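Local coordinates for T-cell surface glycoprotein CD1A1 antigen (PDB 3JVG) that probably presents lipid antigens to T cells, its MHC class I-like domain forming an antigen-binding groove above an immunoglobulin C1-type domain, at residues 121-126 with 153-158. Residues are numbered along the deposited sequence; the frame is centred on the assembly and turned at random.
Sequences FNLDAG and VIQVLL. With NAG (2-acetamido-2-deoxy-beta-D-glucopyranose), chain I.
Phe121, near the end of strand 116-122, pushes its ring into a hollow on segment 153-158 of helix 148-172, lined by Ile154, Gln155 and Leu158. The methyl CG2 of Ile154 settles over the centre of one ring face as a CH-pi contact, 3.7 Å from the Phe121 ring centroid, while Gln155 CG meets the rim of the ring in its plane. Leu158 CD1 comes in obliquely, 3.6 Å from Phe121 CD2. Leu123 returns the fit as a second bump: a chi1 of -177° swings its CG away from the backbone N and brings CD1 to the helix, 3.4 Å from Gln155 O and 4.0 Å from Leu158 CB. Gln155 in turn extends toward the turn, where its NE2 gives a nearly straight hydrogen bond to Leu123 O (3.0 Å, 172°). Leu123 O lies in the amide plane, helping to hold the rotation of an amide set 75° from the Phe121 ring. Gly126 CA lies 3.4 Å from Gln155 NE2; a side chain there would run into the amide, and the positive phi suits glycine. Leu123 CD2 meets the acetyl group of a protein-attached glycan. The contact joins helix 148-172 to the edge region of the beta platform, where strand 116-122 turns into 127-130: Phe109 of strand 105-113 touches Phe121 and Ile154, Thr107 touches Leu123 and Leu158, and Trp128 packs edge-to-face with Phe121.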
loop_
_atom_site.group_PDB
_atom_site.type_symbol
_atom_site.label_atom_id
_atom_site.label_comp_id
_atom_site.label_asym_id
_atom_site.label_seq_id
_atom_site.Cartn_x
_atom_site.Cartn_y
_atom_site.Cartn_z
ATOM N N PHE A 121 12.744 -4.423 17.197
ATOM C CA PHE A 121 12.783 -3.926 18.537
ATOM C C PHE A 121 11.895 -4.734 19.474
ATOM O O PHE A 121 10.765 -5.112 19.129
ATOM C CB PHE A 121 12.367 -2.467 18.567
ATOM C CG PHE A 121 12.763 -1.744 19.875
ATOM C CD1 PHE A 121 14.094 -1.384 20.127
ATOM C CD2 PHE A 121 11.806 -1.438 20.832
ATOM C CE1 PHE A 121 14.465 -0.720 21.344
ATOM C CE2 PHE A 121 12.152 -0.777 22.031
ATOM C CZ PHE A 121 13.496 -0.427 22.281
ATOM N N ASN A 122 12.417 -4.985 20.663
ATOM C CA ASN A 122 11.684 -5.666 21.690
ATOM C C ASN A 122 11.392 -4.609 22.704
ATOM O O ASN A 122 12.314 -4.168 23.391
ATOM C CB ASN A 122 12.594 -6.716 22.300
ATOM C CG ASN A 122 11.883 -7.619 23.292
ATOM O OD1 ASN A 122 11.087 -7.172 24.157
ATOM N ND2 ASN A 122 12.202 -8.917 23.204
ATOM N N LEU A 123 10.130 -4.185 22.786
ATOM C CA LEU A 123 9.717 -3.109 23.713
ATOM C C LEU A 123 9.988 -3.408 25.214
ATOM O O LEU A 123 10.487 -2.544 25.936
ATOM C CB LEU A 123 8.248 -2.723 23.511
ATOM C CG LEU A 123 7.675 -1.562 24.353
ATOM C CD1 LEU A 123 8.052 -0.103 23.844
ATOM C CD2 LEU A 123 6.161 -1.683 24.572
ATOM N N ASP A 124 9.637 -4.589 25.695
ATOM C CA ASP A 124 9.753 -4.842 27.155
ATOM C C ASP A 124 11.208 -4.859 27.654
ATOM O O ASP A 124 11.534 -4.285 28.682
ATOM C CB ASP A 124 9.012 -6.131 27.567
ATOM C CG ASP A 124 7.474 -5.976 27.541
ATOM O OD1 ASP A 124 6.766 -6.996 27.736
ATOM O OD2 ASP A 124 6.958 -4.845 27.323
ATOM N N ALA A 125 12.087 -5.500 26.898
ATOM C CA ALA A 125 13.485 -5.590 27.265
ATOM C C ALA A 125 14.219 -4.345 26.808
ATOM O O ALA A 125 15.338 -4.114 27.207
ATOM C CB ALA A 125 14.103 -6.821 26.641
ATOM N N GLY A 126 13.592 -3.538 25.968
ATOM C CA GLY A 126 14.286 -2.398 25.423
ATOM C C GLY A 126 15.558 -2.841 24.730
ATOM O O GLY A 126 16.621 -2.281 24.959
ATOM N N VAL A 153 14.948 5.602 25.238
ATOM C CA VAL A 153 14.133 6.635 24.596
ATOM C C VAL A 153 13.187 6.024 23.535
ATOM O O VAL A 153 12.035 6.339 23.503
ATOM C CB VAL A 153 15.007 7.779 23.993
ATOM C CG1 VAL A 153 14.137 8.854 23.274
ATOM C CG2 VAL A 153 15.857 8.421 25.111
ATOM N N ILE A 154 13.669 5.091 22.727
ATOM C CA ILE A 154 12.763 4.376 21.760
ATOM C C ILE A 154 11.538 3.751 22.485
ATOM O O ILE A 154 10.418 3.849 22.008
ATOM C CB ILE A 154 13.475 3.291 20.856
ATOM C CG1 ILE A 154 14.445 3.952 19.838
ATOM C CG2 ILE A 154 12.379 2.405 20.143
ATOM C CD1 ILE A 154 15.615 3.010 19.319
ATOM N N GLN A 155 11.748 3.210 23.675
ATOM C CA GLN A 155 10.661 2.584 24.432
ATOM C C GLN A 155 9.534 3.550 24.720
ATOM O O GLN A 155 8.357 3.205 24.634
ATOM C CB GLN A 155 11.169 2.049 25.785
ATOM C CG GLN A 155 11.924 0.744 25.705
ATOM C CD GLN A 155 12.581 0.410 27.073
ATOM O OE1 GLN A 155 13.314 1.253 27.628
ATOM N NE2 GLN A 155 12.314 -0.789 27.602
ATOM N N VAL A 156 9.916 4.753 25.118
ATOM C CA VAL A 156 8.938 5.791 25.413
ATOM C C VAL A 156 8.291 6.322 24.141
ATOM O O VAL A 156 7.115 6.672 24.159
ATOM C CB VAL A 156 9.559 6.965 26.199
ATOM C CG1 VAL A 156 8.585 8.070 26.304
ATOM C CG2 VAL A 156 9.880 6.548 27.643
ATOM N N LEU A 157 9.074 6.450 23.071
ATOM C CA LEU A 157 8.533 6.940 21.815
ATOM C C LEU A 157 7.444 5.998 21.346
ATOM O O LEU A 157 6.358 6.444 20.955
ATOM C CB LEU A 157 9.639 7.063 20.737
ATOM C CG LEU A 157 10.243 8.520 20.613
ATOM C CD1 LEU A 157 9.610 9.628 21.440
ATOM C CD2 LEU A 157 11.740 8.659 20.677
ATOM N N LEU A 158 7.739 4.691 21.367
ATOM C CA LEU A 158 6.770 3.678 20.903
ATOM C C LEU A 158 5.566 3.580 21.847
ATOM O O LEU A 158 4.439 3.687 21.401
ATOM C CB LEU A 158 7.418 2.290 20.717
ATOM C CG LEU A 158 8.414 2.118 19.558
ATOM C CD1 LEU A 158 9.137 0.726 19.720
ATOM C CD2 LEU A 158 7.774 2.307 18.161
HETATM C C1 NAG I . 2.925 0.538 27.900
HETATM C C2 NAG I . 3.560 -0.287 29.050
HETATM C C3 NAG I . 2.512 -0.961 29.969
HETATM C C4 NAG I . 1.610 0.123 30.572
HETATM C C5 NAG I . 1.010 1.066 29.486
HETATM C C6 NAG I . 0.419 2.318 30.165
HETATM C C7 NAG I . 5.890 -0.877 28.653
HETATM C C8 NAG I . 6.868 -1.906 28.201
HETATM N N2 NAG I . 4.598 -1.228 28.605
HETATM O O3 NAG I . 3.121 -1.739 30.998
HETATM O O4 NAG I . 0.618 -0.459 31.430
HETATM O O5 NAG I . 1.920 1.445 28.421
HETATM O O6 NAG I . -0.342 3.117 29.287
HETATM O O7 NAG I . 6.299 0.229 29.041
#